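Local coordinates for protein ECF RNA polymerase sigma factor SigK (PDB 4NQW) that probably acts as an ECF sigma factor that directs RNA polymerase to specific promoters and is held inactive by an anti-sigma factor until proteolysis releases it, at residues Q158-C161 and I162-Y166; T171-E174 and V175-L179. All blocks are in the same frame, centred on the assembly; numbering follows the deposited sequence.

Contact 1: Q158-C161 and I162-Y166; sequences QRQC and IELAY
Glu163, Leu164 and Ala165 send their backbone N-H groups back to the carbonyls of Arg159, Gln160 and Cys161, so that 158-161 and 162-166 form successive turns of one alpha-helix, 156-167, in sigma-70 domain 4. The bonds measure 2.9 Å from Glu163 N to Arg159 O and 3.0 Å from Leu164 N to Gln160 O, and Ala165 N reaches Cys161 O at the latter length too. Tyr166 N continues the series to Ile162 O, although the turn at 163-166 widens to a pi-type one. Gln160 and Leu164 lie side by side and point the same way, Gln160 CG standing 4.0 Å from Leu164 CD1. Leu164 CG sits beside its own backbone N (chi1 -67°), which brings it to 3.4 Å from Gln160 O. Glu163 and Arg159 also lie one turn apart, yet they do not pair: Arg159 NE and Glu163 OE1 stay 6.2 Å apart. Bent at chi2 (78°), Glu163 instead makes a salt bridge through OE2 with Arg60 of helix 42-62, linking domain 4 to domain 2, while Arg159 turns back along the chain to a salt bridge with Asp156 and a hydrogen bond to the carbonyl of Lys152. Ile162 CG1 lies 3.8 Å from Gln158 O. The same buried isoleucine packs on Leu194 and Leu197 of helix 183-201, and the Tyr166 ring stacks with His102, a second link to domain 2. Within the helix the small methyl of Ala165 settles close over the turn before it, its CB only 3.2 Å from Cys161 O.

Contact 2: T171-E174 and V175-L179; sequences TYVE and VSRRL
The first helix of the probable helix-turn-helix motif of domain 4 begins here with a capping box. Thr171 is the N-cap: its OG1 accepts from Glu174 N at 3.2 Å, and Glu174 answers by taking Thr171 N on the anti lone pair of OE1 at 3.1 Å, so the N-H groups of Thr171 and Glu174 both find an acceptor in the other's side chain. Backbone bonds then run from Val175 N to Thr171 O and on to Arg178 N with Glu174 O. Val173 O is gripped twice, by Arg177 N at 3.1 Å and by Ser176 OG at 2.7 Å, the hydroxyl lying in the carbonyl plane on a lone pair. Ser176 chi1 of 83° sets OG between its backbone N and carbonyl carbon, folded back onto the helix. Arg177, bent at chi3, brings one face of its guanidinium against Val173 CG1, 3.4 Å from NH1. Glu174 carboxylate and that guanidinium stand nearly perpendicular, with OE2 and NH2 5.0 Å apart. Tyr172 OH hydrogen-bonds to an acidic side chain of another protein chain. Val175, buried, touches Leu164 of helix 156-167 and Ile186 of helix 183-201, where Tyr172 meets Lys187.

Both contacts are local, within consecutive helices of domain 4, their centres about 10 Å apart. Contact 1 is the more buried: four of its residues are enclosed and none is exposed, and its charged ends reach out to domain 2 and to the chain just before it. Contact 2, farther from the chain's centre, has two exposed arginines and uses Thr171 and Glu174 to cap its own helix. The two contacts touch largely through Leu164, whose CD1 lies 3.5 Å from Leu179 CD1, just past helix 172-178, and whose CD2 is 3.9 Å from Arg178 NH1. Helix 183-201 packs against both, Met190 touching Ala165 of contact 1 and Tyr172 of contact 2.

Contact 1: Q158-C161 and I162-Y166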
loop_
_atom_site.group_PDB
_atom_site.type_symbol
_atom_site.label_atom_id
_atom_site.label_comp_id
_atom_site.label_asym_id
_atom_site.label_seq_id
_atom_site.Cartn_x
_atom_site.Cartn_y
_atom_site.Cartn_z
ATOM N N GLN A 158 9.301 8.901 -13.919
ATOM C CA GLN A 158 8.289 8.866 -12.863
ATOM C C GLN A 158 7.569 7.515 -12.797
ATOM O O GLN A 158 7.241 7.041 -11.709
ATOM C CB GLN A 158 7.303 10.030 -13.029
ATOM C CG GLN A 158 7.933 11.373 -12.685
ATOM C CD GLN A 158 7.175 12.563 -13.242
ATOM O OE1 GLN A 158 5.955 12.529 -13.374
ATOM N NE2 GLN A 158 7.900 13.631 -13.562
ATOM N N ARG A 159 7.338 6.894 -13.953
ATOM C CA ARG A 159 6.785 5.537 -14.002
ATOM C C ARG A 159 7.794 4.519 -13.466
ATOM O O ARG A 159 7.422 3.577 -12.769
ATOM C CB ARG A 159 6.390 5.165 -15.434
ATOM C CG ARG A 159 5.628 3.851 -15.546
ATOM C CD ARG A 159 5.593 3.326 -16.972
ATOM N NE ARG A 159 5.005 4.286 -17.911
ATOM C CZ ARG A 159 5.670 4.968 -18.845
ATOM N NH1 ARG A 159 6.984 4.823 -19.014
ATOM N NH2 ARG A 159 5.007 5.810 -19.631
ATOM N N GLN A 160 9.066 4.717 -13.805
ATOM C CA GLN A 160 10.154 3.843 -13.358
ATOM C C GLN A 160 10.322 3.841 -11.834
ATOM O O GLN A 160 10.615 2.801 -11.248
ATOM C CB GLN A 160 11.463 4.275 -14.024
ATOM C CG GLN A 160 12.650 3.347 -13.806
ATOM C CD GLN A 160 13.927 3.896 -14.431
ATOM O OE1 GLN A 160 14.241 5.080 -14.288
ATOM N NE2 GLN A 160 14.670 3.038 -15.126
ATOM N N CYS A 161 10.144 5.002 -11.204
ATOM C CA CYS A 161 10.242 5.117 -9.744
ATOM C C CYS A 161 9.205 4.252 -9.038
ATOM O O CYS A 161 9.533 3.516 -8.106
ATOM C CB CYS A 161 10.083 6.573 -9.289
ATOM S SG CYS A 161 11.604 7.542 -9.372
ATOM N N ILE A 162 7.955 4.349 -9.484
ATOM C CA ILE A 162 6.874 3.547 -8.914
ATOM C C ILE A 162 7.075 2.065 -9.235
ATOM O O ILE A 162 6.832 1.209 -8.389
ATOM C CB ILE A 162 5.487 4.034 -9.397
ATOM C CG1 ILE A 162 5.239 5.461 -8.891
ATOM C CG2 ILE A 162 4.383 3.093 -8.917
ATOM C CD1 ILE A 162 3.877 6.036 -9.224
ATOM N N GLU A 163 7.533 1.770 -10.448
ATOM C CA GLU A 163 7.772 0.386 -10.873
ATOM C C GLU A 163 8.800 -0.315 -9.980
ATOM O O GLU A 163 8.574 -1.441 -9.532
ATOM C CB GLU A 163 8.243 0.347 -12.332
ATOM C CG GLU A 163 8.104 -1.012 -13.008
ATOM C CD GLU A 163 6.680 -1.315 -13.446
ATOM O OE1 GLU A 163 6.088 -0.491 -14.179
ATOM O OE2 GLU A 163 6.156 -2.385 -13.069
ATOM N N LEU A 164 9.921 0.355 -9.720
ATOM C CA LEU A 164 11.002 -0.232 -8.923
ATOM C C LEU A 164 10.694 -0.230 -7.426
ATOM O O LEU A 164 10.894 -1.238 -6.750
ATOM C CB LEU A 164 12.324 0.497 -9.183
ATOM C CG LEU A 164 12.921 0.335 -10.586
ATOM C CD1 LEU A 164 14.108 1.265 -10.756
ATOM C CD2 LEU A 164 13.336 -1.104 -10.858
ATOM N N ALA A 165 10.206 0.896 -6.911
ATOM C CA ALA A 165 9.954 1.033 -5.477
ATOM C C ALA A 165 8.725 0.256 -5.035
ATOM O O ALA A 165 8.806 -0.591 -4.148
ATOM C CB ALA A 165 9.804 2.496 -5.099
ATOM N N TYR A 166 7.588 0.548 -5.660
ATOM C CA TYR A 166 6.319 -0.043 -5.258
ATOM C C TYR A 166 6.233 -1.516 -5.674
ATOM O O TYR A 166 6.166 -2.391 -4.820
ATOM C CB TYR A 166 5.146 0.770 -5.818
ATOM C CG TYR A 166 3.808 0.424 -5.209
ATOM C CD1 TYR A 166 3.477 0.832 -3.917
ATOM C CD2 TYR A 166 2.864 -0.299 -5.930
ATOM C CE1 TYR A 166 2.247 0.517 -3.360
ATOM C CE2 TYR A 166 1.634 -0.621 -5.382
ATOM C CZ TYR A 166 1.330 -0.212 -4.099
ATOM O OH TYR A 166 0.107 -0.533 -3.562
#

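Contact 2: T171-E174 and V175-L179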
loop_
_atom_site.group_PDB
_atom_site.type_symbol
_atom_site.label_atom_id
_atom_site.label_comp_id
_atom_site.label_asym_id
_atom_site.label_seq_id
_atom_site.Cartn_x
_atom_site.Cartn_y
_atom_site.Cartn_z
ATOM N N THR A 171 13.910 -0.015 -1.966
ATOM C CA THR A 171 13.889 1.192 -1.141
ATOM C C THR A 171 14.362 2.361 -2.001
ATOM O O THR A 171 15.041 2.154 -3.003
ATOM C CB THR A 171 14.813 1.074 0.091
ATOM O OG1 THR A 171 16.180 1.040 -0.331
ATOM C CG2 THR A 171 14.503 -0.184 0.901
ATOM N N TYR A 172 14.014 3.585 -1.613
ATOM C CA TYR A 172 14.400 4.762 -2.403
ATOM C C TYR A 172 15.921 4.901 -2.517
ATOM O O TYR A 172 16.426 5.411 -3.514
ATOM C CB TYR A 172 13.769 6.045 -1.844
ATOM C CG TYR A 172 14.468 6.640 -0.645
ATOM C CD1 TYR A 172 14.219 6.164 0.638
ATOM C CD2 TYR A 172 15.365 7.693 -0.791
ATOM C CE1 TYR A 172 14.851 6.713 1.738
ATOM C CE2 TYR A 172 16.002 8.248 0.307
ATOM C CZ TYR A 172 15.740 7.755 1.570
ATOM O OH TYR A 172 16.369 8.301 2.665
ATOM N N VAL A 173 16.637 4.435 -1.497
ATOM C CA VAL A 173 18.097 4.377 -1.526
ATOM C C VAL A 173 18.554 3.418 -2.624
ATOM O O VAL A 173 19.413 3.762 -3.439
ATOM C CB VAL A 173 18.677 3.905 -0.171
ATOM C CG1 VAL A 173 20.194 3.770 -0.243
ATOM C CG2 VAL A 173 18.293 4.869 0.946
ATOM N N GLU A 174 17.976 2.219 -2.635
ATOM C CA GLU A 174 18.282 1.212 -3.656
ATOM C C GLU A 174 17.957 1.695 -5.073
ATOM O O GLU A 174 18.646 1.332 -6.024
ATOM C CB GLU A 174 17.536 -0.098 -3.372
ATOM C CG GLU A 174 18.084 -0.884 -2.192
ATOM C CD GLU A 174 17.362 -2.205 -1.978
ATOM O OE1 GLU A 174 16.112 -2.222 -2.004
ATOM O OE2 GLU A 174 18.047 -3.231 -1.779
ATOM N N VAL A 175 16.910 2.507 -5.207
ATOM C CA VAL A 175 16.555 3.103 -6.499
ATOM C C VAL A 175 17.596 4.142 -6.923
ATOM O O VAL A 175 17.970 4.202 -8.093
ATOM C CB VAL A 175 15.145 3.738 -6.469
ATOM C CG1 VAL A 175 14.865 4.527 -7.743
ATOM C CG2 VAL A 175 14.087 2.663 -6.282
ATOM N N SER A 176 18.070 4.947 -5.975
ATOM C CA SER A 176 19.083 5.969 -6.266
ATOM C C SER A 176 20.387 5.350 -6.760
ATOM O O SER A 176 21.016 5.879 -7.674
ATOM C CB SER A 176 19.360 6.836 -5.033
ATOM O OG SER A 176 20.297 6.215 -4.168
ATOM N N ARG A 177 20.786 4.237 -6.148
ATOM C CA ARG A 177 22.000 3.520 -6.548
ATOM C C ARG A 177 21.856 2.902 -7.937
ATOM O O ARG A 177 22.778 2.963 -8.752
ATOM C CB ARG A 177 22.353 2.426 -5.531
ATOM C CG ARG A 177 22.881 2.955 -4.203
ATOM C CD ARG A 177 23.673 1.902 -3.437
ATOM N NE ARG A 177 22.815 0.952 -2.722
ATOM C CZ ARG A 177 22.533 0.992 -1.417
ATOM N NH1 ARG A 177 23.029 1.940 -0.625
ATOM N NH2 ARG A 177 21.739 0.063 -0.893
ATOM N N ARG A 178 20.692 2.313 -8.198
ATOM C CA ARG A 178 20.431 1.639 -9.466
ATOM C C ARG A 178 20.334 2.618 -10.636
ATOM O O ARG A 178 20.771 2.305 -11.743
ATOM C CB ARG A 178 19.150 0.808 -9.369
ATOM C CG ARG A 178 18.914 -0.111 -10.557
ATOM C CD ARG A 178 17.878 -1.176 -10.237
ATOM N NE ARG A 178 17.671 -2.095 -11.355
ATOM C CZ ARG A 178 16.912 -3.189 -11.310
ATOM N NH1 ARG A 178 16.271 -3.527 -10.193
ATOM N NH2 ARG A 178 16.795 -3.955 -12.389
ATOM N N LEU A 179 19.766 3.797 -10.387
ATOM C CA LEU A 179 19.571 4.812 -11.432
ATOM C C LEU A 179 20.700 5.852 -11.486
ATOM O O LEU A 179 20.619 6.820 -12.249
ATOM C CB LEU A 179 18.222 5.519 -11.241
ATOM C CG LEU A 179 16.970 4.787 -11.733
ATOM C CD1 LEU A 179 16.760 3.463 -11.017
ATOM C CD2 LEU A 179 15.750 5.679 -11.559
#